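Local coordinates for nisin biosynthesis protein nisC (Lactococcus lactis subsp. lactis, PDB 2G0D) that catalyses, as a zinc-containing lantibiotic cyclase, the closing of the thioether rings of nisin, at residues I307-M312 against K344-Y349; L286-G291 against V301-K306; F337-N342 against L401-L406. All blocks are in the same frame, centred on the assembly; numbering follows the deposited sequence.

Contact 1: I307-M312 against K344-Y349; sequences ILESAM and KKFDSY
Within the alpha toroid of this cyclase, helix 298-314 meets the start of helix 347-355 through Leu308, Glu309 and Met312 on one side and Lys345, Phe346 and Tyr349 on the other. Phe346 is the N-cap residue and sits in a type I turn from Lys344 to Asp347. Its ring reaches helix 298-314 with Leu308 CD2 over one face, 3.9 Å from the Phe346 ring centroid. In-plane contact at the ring edge comes from Glu309, whose CA is 3.7 Å from Phe346 CE1. The opposite face carries Lys345 CB, so the ring is sandwiched. Met312 CB stands over the Tyr349 ring, 3.7 Å from its centroid and 15° off the normal. Met312 bends at chi2 (-49°) and chi3 (-59°), which brings CE back to 3.8 Å from Tyr349 CG; Met312 SD stands above the same face, 5.4 Å from the Tyr349 ring centroid, a Met-aromatic contact. Glu309 crosses Lys345 at about a right angle, OE1 lying 3.6 Å from Lys345 CD. No hydrogen bond crosses the contact, and Glu309 OE1 is 5.7 Å from Lys345 NZ, so cohesion rests on CH-pi and apolar packing, with charge attraction probably secondary.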
loop_
_atom_site.group_PDB
_atom_site.type_symbol
_atom_site.label_atom_id
_atom_site.label_comp_id
_atom_site.label_asym_id
_atom_site.label_seq_id
_atom_site.Cartn_x
_atom_site.Cartn_y
_atom_site.Cartn_z
ATOM N N ILE A 307 -5.567 -13.016 13.328
ATOM C CA ILE A 307 -4.254 -12.818 12.707
ATOM C C ILE A 307 -3.627 -11.478 13.134
ATOM O O ILE A 307 -2.451 -11.422 13.479
ATOM C CB ILE A 307 -4.329 -12.819 11.158
ATOM C CG1 ILE A 307 -4.763 -14.190 10.614
ATOM C CG2 ILE A 307 -2.951 -12.446 10.534
ATOM C CD1 ILE A 307 -5.070 -14.141 9.088
ATOM N N LEU A 308 -4.412 -10.400 13.100
ATOM C CA LEU A 308 -3.859 -9.089 13.409
ATOM C C LEU A 308 -3.562 -9.022 14.907
ATOM O O LEU A 308 -2.555 -8.461 15.328
ATOM C CB LEU A 308 -4.822 -7.960 13.002
ATOM C CG LEU A 308 -4.342 -6.523 13.322
ATOM C CD1 LEU A 308 -2.956 -6.246 12.711
ATOM C CD2 LEU A 308 -5.368 -5.480 12.880
ATOM N N GLU A 309 -4.459 -9.598 15.692
ATOM C CA GLU A 309 -4.361 -9.546 17.147
ATOM C C GLU A 309 -3.103 -10.286 17.602
ATOM O O GLU A 309 -2.388 -9.807 18.481
ATOM C CB GLU A 309 -5.628 -10.115 17.783
ATOM C CG GLU A 309 -5.832 -9.709 19.202
ATOM C CD GLU A 309 -7.155 -10.219 19.803
ATOM O OE1 GLU A 309 -7.850 -11.080 19.185
ATOM O OE2 GLU A 309 -7.493 -9.730 20.903
ATOM N N SER A 310 -2.821 -11.412 16.950
ATOM C CA SER A 310 -1.608 -12.189 17.183
ATOM C C SER A 310 -0.376 -11.357 16.931
ATOM O O SER A 310 0.581 -11.419 17.697
ATOM C CB SER A 310 -1.553 -13.404 16.254
ATOM O OG SER A 310 -0.596 -14.325 16.718
ATOM N N ALA A 311 -0.396 -10.607 15.837
ATOM C CA ALA A 311 0.723 -9.745 15.456
ATOM C C ALA A 311 0.882 -8.548 16.388
ATOM O O ALA A 311 1.990 -8.173 16.715
ATOM C CB ALA A 311 0.567 -9.284 14.029
ATOM N N MET A 312 -0.222 -7.966 16.834
ATOM C CA MET A 312 -0.165 -6.874 17.804
ATOM C C MET A 312 0.452 -7.342 19.123
ATOM O O MET A 312 1.348 -6.697 19.661
ATOM C CB MET A 312 -1.553 -6.259 18.014
ATOM C CG MET A 312 -2.127 -5.549 16.755
ATOM S SD MET A 312 -0.966 -4.391 15.969
ATOM C CE MET A 312 -0.662 -3.239 17.327
ATOM N N LYS A 344 -13.374 -3.687 19.226
ATOM C CA LYS A 344 -12.669 -3.020 20.320
ATOM C C LYS A 344 -11.356 -3.733 20.641
ATOM O O LYS A 344 -10.596 -3.288 21.504
ATOM C CB LYS A 344 -13.558 -2.958 21.579
ATOM C CG LYS A 344 -14.688 -1.920 21.489
ATOM C CD LYS A 344 -15.569 -1.915 22.750
ATOM C CE LYS A 344 -14.958 -1.060 23.885
ATOM N NZ LYS A 344 -15.849 -0.936 25.103
ATOM N N LYS A 345 -11.084 -4.817 19.919
ATOM C CA LYS A 345 -9.868 -5.644 20.104
ATOM C C LYS A 345 -8.517 -4.921 20.104
ATOM O O LYS A 345 -7.560 -5.398 20.712
ATOM C CB LYS A 345 -9.820 -6.739 19.034
ATOM C CG LYS A 345 -10.782 -7.875 19.299
ATOM C CD LYS A 345 -10.661 -8.970 18.246
ATOM C CE LYS A 345 -11.872 -9.895 18.326
ATOM N NZ LYS A 345 -13.139 -9.070 18.307
ATOM N N PHE A 346 -8.421 -3.794 19.410
ATOM C CA PHE A 346 -7.123 -3.152 19.209
ATOM C C PHE A 346 -7.056 -1.815 19.932
ATOM O O PHE A 346 -6.149 -0.984 19.690
ATOM C CB PHE A 346 -6.846 -3.017 17.701
ATOM C CG PHE A 346 -7.093 -4.299 16.942
ATOM C CD1 PHE A 346 -6.251 -5.404 17.124
ATOM C CD2 PHE A 346 -8.192 -4.428 16.110
ATOM C CE1 PHE A 346 -6.474 -6.606 16.463
ATOM C CE2 PHE A 346 -8.429 -5.645 15.428
ATOM C CZ PHE A 346 -7.575 -6.730 15.617
ATOM N N ASP A 347 -8.047 -1.608 20.798
ATOM C CA ASP A 347 -8.234 -0.346 21.497
ATOM C C ASP A 347 -7.067 0.026 22.388
ATOM O O ASP A 347 -6.644 1.179 22.402
ATOM C CB ASP A 347 -9.537 -0.357 22.281
ATOM C CG ASP A 347 -10.734 -0.060 21.402
ATOM O OD1 ASP A 347 -10.557 0.192 20.174
ATOM O OD2 ASP A 347 -11.856 -0.102 21.933
ATOM N N SER A 348 -6.533 -0.960 23.092
ATOM C CA SER A 348 -5.414 -0.748 23.993
ATOM C C SER A 348 -4.128 -0.367 23.274
ATOM O O SER A 348 -3.427 0.546 23.699
ATOM C CB SER A 348 -5.205 -1.992 24.851
ATOM O OG SER A 348 -6.183 -1.975 25.870
ATOM N N TYR A 349 -3.821 -1.081 22.199
ATOM C CA TYR A 349 -2.678 -0.752 21.363
ATOM C C TYR A 349 -2.795 0.631 20.766
ATOM O O TYR A 349 -1.822 1.387 20.747
ATOM C CB TYR A 349 -2.543 -1.755 20.239
ATOM C CG TYR A 349 -2.481 -3.190 20.715
ATOM C CD1 TYR A 349 -1.338 -3.689 21.362
ATOM C CD2 TYR A 349 -3.554 -4.055 20.501
ATOM C CE1 TYR A 349 -1.270 -5.023 21.784
ATOM C CE2 TYR A 349 -3.496 -5.401 20.914
ATOM C CZ TYR A 349 -2.355 -5.864 21.558
ATOM O OH TYR A 349 -2.310 -7.166 21.964
#

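Contact 2: L286-G291 against V301-K306; sequences LLYLYG and VDKAEK
Tyr288 and Leu289 press helix 281-294 against Val301, Lys303 and Ala304 of helix 298-314, and the two consecutive helices form an antiparallel hairpin of the alpha toroid. The segment axes approach to 7.5 Å with 157° between their directions, a close pairing for helices. Followed from its start, the first segment opens with Leu286 and Leu287, which serve other neighbours: Leu286 packs on Leu336 of helix 327-341, Leu287 on Ile235 and Ile236 of helix 226-242.

Tyr288 is the first residue to engage. Its CB rests 3.7 Å from Ala304 CB, while, with CG beside the backbone N (chi1 -81°), the ring crosses the aliphatic part of Lys303 obliquely. The closest pair there is Tyr288 CE1 and Lys303 CD at 3.8 Å. Lys303 runs out almost fully extended, its CG opposite the backbone N (chi1 -168°), and both polar ends finish at the same acceptor: Tyr288 OH and Lys303 NZ each bind Glu240 OE2, and Lys303 NZ also pairs with Glu243. This shared carboxylate probably favours the charged lysine.

The closest CA pair is Leu289 and Val301, 4.8 Å apart. The small side chain of Ala304 is consistent with so close an approach; Ala304 CB lies 3.4 Å from Leu289 N. Leu289 CD1 and Val301 CG1 make a looser apolar contact at 4.3 Å. Tyr290 turns to the far side of the helix, where its OH bonds to Leu400 O and Phe402 N, while on the side facing helix 298-314 Val301 CG2 lies 4.0 Å from Leu289 O.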
loop_
_atom_site.group_PDB
_atom_site.type_symbol
_atom_site.label_atom_id
_atom_site.label_comp_id
_atom_site.label_asym_id
_atom_site.label_seq_id
_atom_site.Cartn_x
_atom_site.Cartn_y
_atom_site.Cartn_z
ATOM N N LEU A 286 -5.270 -8.081 6.134
ATOM C CA LEU A 286 -6.105 -7.291 5.204
ATOM C C LEU A 286 -6.734 -8.178 4.113
ATOM O O LEU A 286 -7.910 -8.040 3.784
ATOM C CB LEU A 286 -5.297 -6.123 4.590
ATOM C CG LEU A 286 -4.860 -5.007 5.568
ATOM C CD1 LEU A 286 -3.896 -3.980 4.914
ATOM C CD2 LEU A 286 -6.071 -4.326 6.100
ATOM N N LEU A 287 -5.955 -9.099 3.563
ATOM C CA LEU A 287 -6.504 -10.082 2.616
ATOM C C LEU A 287 -7.729 -10.805 3.199
ATOM O O LEU A 287 -8.742 -10.931 2.532
ATOM C CB LEU A 287 -5.433 -11.117 2.208
ATOM C CG LEU A 287 -5.948 -12.292 1.353
ATOM C CD1 LEU A 287 -6.415 -11.827 -0.050
ATOM C CD2 LEU A 287 -4.879 -13.372 1.221
ATOM N N TYR A 288 -7.637 -11.260 4.443
ATOM C CA TYR A 288 -8.694 -12.073 5.015
ATOM C C TYR A 288 -9.909 -11.181 5.321
ATOM O O TYR A 288 -11.069 -11.590 5.165
ATOM C CB TYR A 288 -8.192 -12.774 6.280
ATOM C CG TYR A 288 -7.383 -14.049 6.038
ATOM C CD1 TYR A 288 -8.000 -15.308 6.129
ATOM C CD2 TYR A 288 -6.016 -14.007 5.721
ATOM C CE1 TYR A 288 -7.287 -16.497 5.906
ATOM C CE2 TYR A 288 -5.285 -15.203 5.506
ATOM C CZ TYR A 288 -5.937 -16.442 5.614
ATOM O OH TYR A 288 -5.260 -17.632 5.413
ATOM N N LEU A 289 -9.622 -9.957 5.739
ATOM C CA LEU A 289 -10.640 -9.003 6.087
ATOM C C LEU A 289 -11.437 -8.695 4.816
ATOM O O LEU A 289 -12.654 -8.903 4.772
ATOM C CB LEU A 289 -9.970 -7.727 6.655
ATOM C CG LEU A 289 -10.925 -6.574 6.946
ATOM C CD1 LEU A 289 -11.978 -7.078 7.969
ATOM C CD2 LEU A 289 -10.212 -5.335 7.440
ATOM N N TYR A 290 -10.726 -8.202 3.791
ATOM C CA TYR A 290 -11.322 -7.808 2.532
ATOM C C TYR A 290 -11.959 -8.978 1.785
ATOM O O TYR A 290 -13.065 -8.843 1.259
ATOM C CB TYR A 290 -10.298 -7.098 1.650
ATOM C CG TYR A 290 -9.765 -5.766 2.213
ATOM C CD1 TYR A 290 -10.564 -4.939 3.026
ATOM C CD2 TYR A 290 -8.492 -5.331 1.891
ATOM C CE1 TYR A 290 -10.078 -3.713 3.517
ATOM C CE2 TYR A 290 -7.994 -4.121 2.378
ATOM C CZ TYR A 290 -8.788 -3.320 3.178
ATOM O OH TYR A 290 -8.265 -2.141 3.660
ATOM N N GLY A 291 -11.260 -10.112 1.724
ATOM C CA GLY A 291 -11.828 -11.360 1.154
ATOM C C GLY A 291 -13.104 -11.773 1.865
ATOM O O GLY A 291 -14.132 -12.058 1.220
ATOM N N VAL A 301 -13.434 -13.173 7.972
ATOM C CA VAL A 301 -13.420 -11.927 8.723
ATOM C C VAL A 301 -12.939 -12.188 10.155
ATOM O O VAL A 301 -12.020 -11.521 10.626
ATOM C CB VAL A 301 -14.790 -11.208 8.716
ATOM C CG1 VAL A 301 -14.746 -9.992 9.629
ATOM C CG2 VAL A 301 -15.159 -10.758 7.299
ATOM N N ASP A 302 -13.533 -13.181 10.821
ATOM C CA ASP A 302 -13.119 -13.562 12.182
ATOM C C ASP A 302 -11.618 -13.963 12.244
ATOM O O ASP A 302 -10.925 -13.622 13.201
ATOM C CB ASP A 302 -14.049 -14.664 12.776
ATOM C CG ASP A 302 -15.505 -14.172 13.001
ATOM O OD1 ASP A 302 -15.751 -12.942 12.896
ATOM O OD2 ASP A 302 -16.416 -15.014 13.279
ATOM N N LYS A 303 -11.121 -14.661 11.220
ATOM C CA LYS A 303 -9.696 -15.017 11.186
ATOM C C LYS A 303 -8.846 -13.765 11.036
ATOM O O LYS A 303 -7.840 -13.627 11.728
ATOM C CB LYS A 303 -9.362 -15.960 10.045
ATOM C CG LYS A 303 -7.962 -16.553 10.197
ATOM C CD LYS A 303 -7.771 -17.829 9.405
ATOM C CE LYS A 303 -6.350 -18.332 9.571
ATOM N NZ LYS A 303 -6.177 -19.719 9.139
ATOM N N ALA A 304 -9.259 -12.852 10.149
ATOM C CA ALA A 304 -8.518 -11.598 9.960
ATOM C C ALA A 304 -8.192 -10.955 11.314
ATOM O O ALA A 304 -7.069 -10.544 11.548
ATOM C CB ALA A 304 -9.290 -10.623 9.051
ATOM N N GLU A 305 -9.175 -10.895 12.211
ATOM C CA GLU A 305 -8.964 -10.264 13.508
ATOM C C GLU A 305 -7.974 -11.017 14.371
ATOM O O GLU A 305 -7.150 -10.412 15.055
ATOM C CB GLU A 305 -10.275 -10.160 14.262
ATOM C CG GLU A 305 -11.176 -9.129 13.704
ATOM C CD GLU A 305 -12.160 -8.672 14.742
ATOM O OE1 GLU A 305 -11.761 -7.872 15.636
ATOM O OE2 GLU A 305 -13.314 -9.133 14.657
ATOM N N LYS A 306 -8.080 -12.339 14.346
ATOM C CA LYS A 306 -7.204 -13.201 15.129
ATOM C C LYS A 306 -5.760 -13.038 14.647
ATOM O O LYS A 306 -4.857 -12.917 15.463
ATOM C CB LYS A 306 -7.665 -14.674 15.046
ATOM C CG LYS A 306 -8.993 -14.969 15.766
ATOM C CD LYS A 306 -9.207 -16.478 15.893
ATOM C CE LYS A 306 -10.603 -16.870 16.347
ATOM N NZ LYS A 306 -11.254 -15.924 17.305
#

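Contact 3: F337-N342 against L401-L406; sequences FKRLLN and LFDDFL
Arg339 and Asp403 make the charged half of this contact, and Leu340 makes the apolar half. A single carboxylate oxygen takes both donors of the salt bridge: Asp403 OD1 is 2.9 Å from Arg339 NE, in a weak bond, and 3.0 Å from Arg339 NH2, with an N-H...O angle of 131°. Both N atoms meet OD1, a forked grip, and the guanidinium and carboxylate planes, 58° apart, are far from coplanar. The bend of the arginine chain at chi3 (50°) swings NE and NH2 toward the acid.

Leu340 lays its two methyls against the type I turn from Phe402 to Phe405. Its CD2 lies 3.8 Å from Phe402 O and its CD1 4.0 Å from Phe405 CB, the Leu340 and Phe405 side chains crossing at about a right angle. Leu406 CD1 approaches Leu340 O at 3.6 Å.

In the alpha toroid, the contact joins the last turn of helix 327-341 to the C-terminal loop that follows helix 376-387. The type I turn that shapes this loop is closed by Phe405 N to Phe402 O at 3.1 Å. Farther out, Arg396 holds Asp403 OD2 and Ser335 OG bonds to Arg339 NH1, which probably helps to position both partners of the salt bridge. Phe405 stacks on Tyr290 and Phe402 on Tyr217, while Asp404 OD2 pairs with Lys221.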
loop_
_atom_site.group_PDB
_atom_site.type_symbol
_atom_site.label_atom_id
_atom_site.label_comp_id
_atom_site.label_asym_id
_atom_site.label_seq_id
_atom_site.Cartn_x
_atom_site.Cartn_y
_atom_site.Cartn_z
ATOM N N PHE A 337 -9.363 -1.818 10.740
ATOM C CA PHE A 337 -10.234 -2.855 11.337
ATOM C C PHE A 337 -11.361 -2.294 12.210
ATOM O O PHE A 337 -12.523 -2.691 12.070
ATOM C CB PHE A 337 -9.426 -3.836 12.165
ATOM C CG PHE A 337 -8.882 -4.982 11.393
ATOM C CD1 PHE A 337 -7.841 -4.804 10.471
ATOM C CD2 PHE A 337 -9.397 -6.271 11.596
ATOM C CE1 PHE A 337 -7.334 -5.894 9.758
ATOM C CE2 PHE A 337 -8.895 -7.355 10.898
ATOM C CZ PHE A 337 -7.857 -7.177 9.986
ATOM N N LYS A 338 -11.015 -1.374 13.116
ATOM C CA LYS A 338 -11.992 -0.783 14.035
ATOM C C LYS A 338 -13.069 0.007 13.280
ATOM O O LYS A 338 -14.249 -0.127 13.561
ATOM C CB LYS A 338 -11.282 0.123 15.046
ATOM C CG LYS A 338 -12.199 0.665 16.123
ATOM C CD LYS A 338 -11.507 1.672 17.008
ATOM C CE LYS A 338 -12.474 2.197 18.059
ATOM N NZ LYS A 338 -12.788 1.154 19.080
ATOM N N ARG A 339 -12.634 0.828 12.321
ATOM C CA ARG A 339 -13.510 1.574 11.426
ATOM C C ARG A 339 -14.510 0.668 10.672
ATOM O O ARG A 339 -15.674 1.027 10.548
ATOM C CB ARG A 339 -12.663 2.359 10.405
ATOM C CG ARG A 339 -13.437 3.428 9.602
ATOM C CD ARG A 339 -12.552 4.671 9.316
ATOM N NE ARG A 339 -11.330 4.171 8.778
ATOM C CZ ARG A 339 -10.159 4.126 9.405
ATOM N NH1 ARG A 339 -9.966 4.650 10.612
ATOM N NH2 ARG A 339 -9.172 3.544 8.777
ATOM N N LEU A 340 -14.060 -0.477 10.145
ATOM C CA LEU A 340 -14.965 -1.316 9.330
ATOM C C LEU A 340 -15.841 -2.272 10.169
ATOM O O LEU A 340 -16.993 -2.517 9.825
ATOM C CB LEU A 340 -14.206 -2.087 8.244
ATOM C CG LEU A 340 -13.456 -1.274 7.163
ATOM C CD1 LEU A 340 -12.776 -2.189 6.161
ATOM C CD2 LEU A 340 -14.358 -0.265 6.454
ATOM N N LEU A 341 -15.292 -2.760 11.282
ATOM C CA LEU A 341 -15.904 -3.820 12.094
ATOM C C LEU A 341 -16.466 -3.327 13.429
ATOM O O LEU A 341 -17.242 -4.028 14.090
ATOM C CB LEU A 341 -14.881 -4.945 12.327
ATOM C CG LEU A 341 -14.272 -5.597 11.064
ATOM C CD1 LEU A 341 -13.445 -6.839 11.419
ATOM C CD2 LEU A 341 -15.346 -5.995 10.084
ATOM N N ASN A 342 -16.080 -2.118 13.829
ATOM C CA ASN A 342 -16.427 -1.614 15.148
ATOM C C ASN A 342 -15.927 -2.547 16.235
ATOM O O ASN A 342 -16.544 -2.690 17.284
ATOM C CB ASN A 342 -17.934 -1.377 15.277
ATOM C CG ASN A 342 -18.448 -0.402 14.240
ATOM O OD1 ASN A 342 -19.353 -0.724 13.448
ATOM N ND2 ASN A 342 -17.861 0.796 14.218
ATOM N N LEU A 401 -5.843 0.555 2.576
ATOM C CA LEU A 401 -6.750 0.690 3.710
ATOM C C LEU A 401 -7.950 1.404 3.150
ATOM O O LEU A 401 -7.885 2.594 2.834
ATOM C CB LEU A 401 -6.092 1.472 4.845
ATOM C CG LEU A 401 -4.790 0.850 5.336
ATOM C CD1 LEU A 401 -4.098 1.716 6.447
ATOM C CD2 LEU A 401 -4.965 -0.640 5.792
ATOM N N PHE A 402 -9.035 0.645 2.980
ATOM C CA PHE A 402 -10.176 1.073 2.177
ATOM C C PHE A 402 -11.357 1.427 3.094
ATOM O O PHE A 402 -12.162 0.551 3.454
ATOM C CB PHE A 402 -10.556 -0.074 1.225
ATOM C CG PHE A 402 -9.453 -0.481 0.258
ATOM C CD1 PHE A 402 -8.805 0.480 -0.547
ATOM C CD2 PHE A 402 -9.119 -1.834 0.093
ATOM C CE1 PHE A 402 -7.798 0.113 -1.469
ATOM C CE2 PHE A 402 -8.117 -2.224 -0.812
ATOM C CZ PHE A 402 -7.474 -1.244 -1.633
ATOM N N ASP A 403 -11.432 2.715 3.472
ATOM C CA ASP A 403 -12.449 3.256 4.371
ATOM C C ASP A 403 -13.833 3.141 3.778
ATOM O O ASP A 403 -14.816 3.108 4.528
ATOM C CB ASP A 403 -12.211 4.739 4.697
ATOM C CG ASP A 403 -11.038 4.968 5.651
ATOM O OD1 ASP A 403 -10.371 3.982 6.093
ATOM O OD2 ASP A 403 -10.766 6.164 5.927
ATOM N N ASP A 404 -13.903 3.055 2.448
ATOM C CA ASP A 404 -15.174 2.930 1.698
ATOM C C ASP A 404 -15.576 1.500 1.356
ATOM O O ASP A 404 -16.541 1.293 0.605
ATOM C CB ASP A 404 -15.095 3.741 0.396
ATOM C CG ASP A 404 -14.015 3.209 -0.569
ATOM O OD1 ASP A 404 -13.018 2.584 -0.118
ATOM O OD2 ASP A 404 -14.145 3.437 -1.792
ATOM N N PHE A 405 -14.866 0.524 1.917
ATOM C CA PHE A 405 -15.045 -0.863 1.557
ATOM C C PHE A 405 -16.510 -1.322 1.709
ATOM O O PHE A 405 -16.955 -2.226 1.000
ATOM C CB PHE A 405 -14.116 -1.788 2.388
ATOM C CG PHE A 405 -13.839 -3.113 1.717
ATOM C CD1 PHE A 405 -12.767 -3.251 0.830
ATOM C CD2 PHE A 405 -14.665 -4.219 1.942
ATOM C CE1 PHE A 405 -12.519 -4.480 0.156
ATOM C CE2 PHE A 405 -14.422 -5.436 1.285
ATOM C CZ PHE A 405 -13.352 -5.554 0.374
ATOM N N LEU A 406 -17.235 -0.721 2.647
ATOM C CA LEU A 406 -18.611 -1.136 2.925
ATOM C C LEU A 406 -19.595 -0.048 2.556
ATOM O O LEU A 406 -20.737 -0.081 2.984
ATOM C CB LEU A 406 -18.789 -1.573 4.389
ATOM C CG LEU A 406 -17.967 -2.798 4.814
ATOM C CD1 LEU A 406 -17.811 -2.859 6.363
ATOM C CD2 LEU A 406 -18.555 -4.100 4.247
#

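Helix 298-314 is common to contact 1 and contact 2, whose centres are about 13 Å apart; Ile307 CD1 meets Tyr288 CD2 at 3.5 Å between them. Contact 3 lies about 11 Å from contact 2, centre to centre, and the two touch where Leu286 CD1 comes within 3.6 Å of Leu401 CD2. The centres of contacts 1 and 3 are about 15 Å apart, and the contacts are linked by the salt bridge of Lys338 NZ to Asp347 OD1 at 2.7 Å. Two helices of the contacts closely follow zinc ligands: Cys278 shortly precedes helix 281-294, and Cys324 and His325 precede helix 327-341. No residue of the three contacts is itself a zinc ligand.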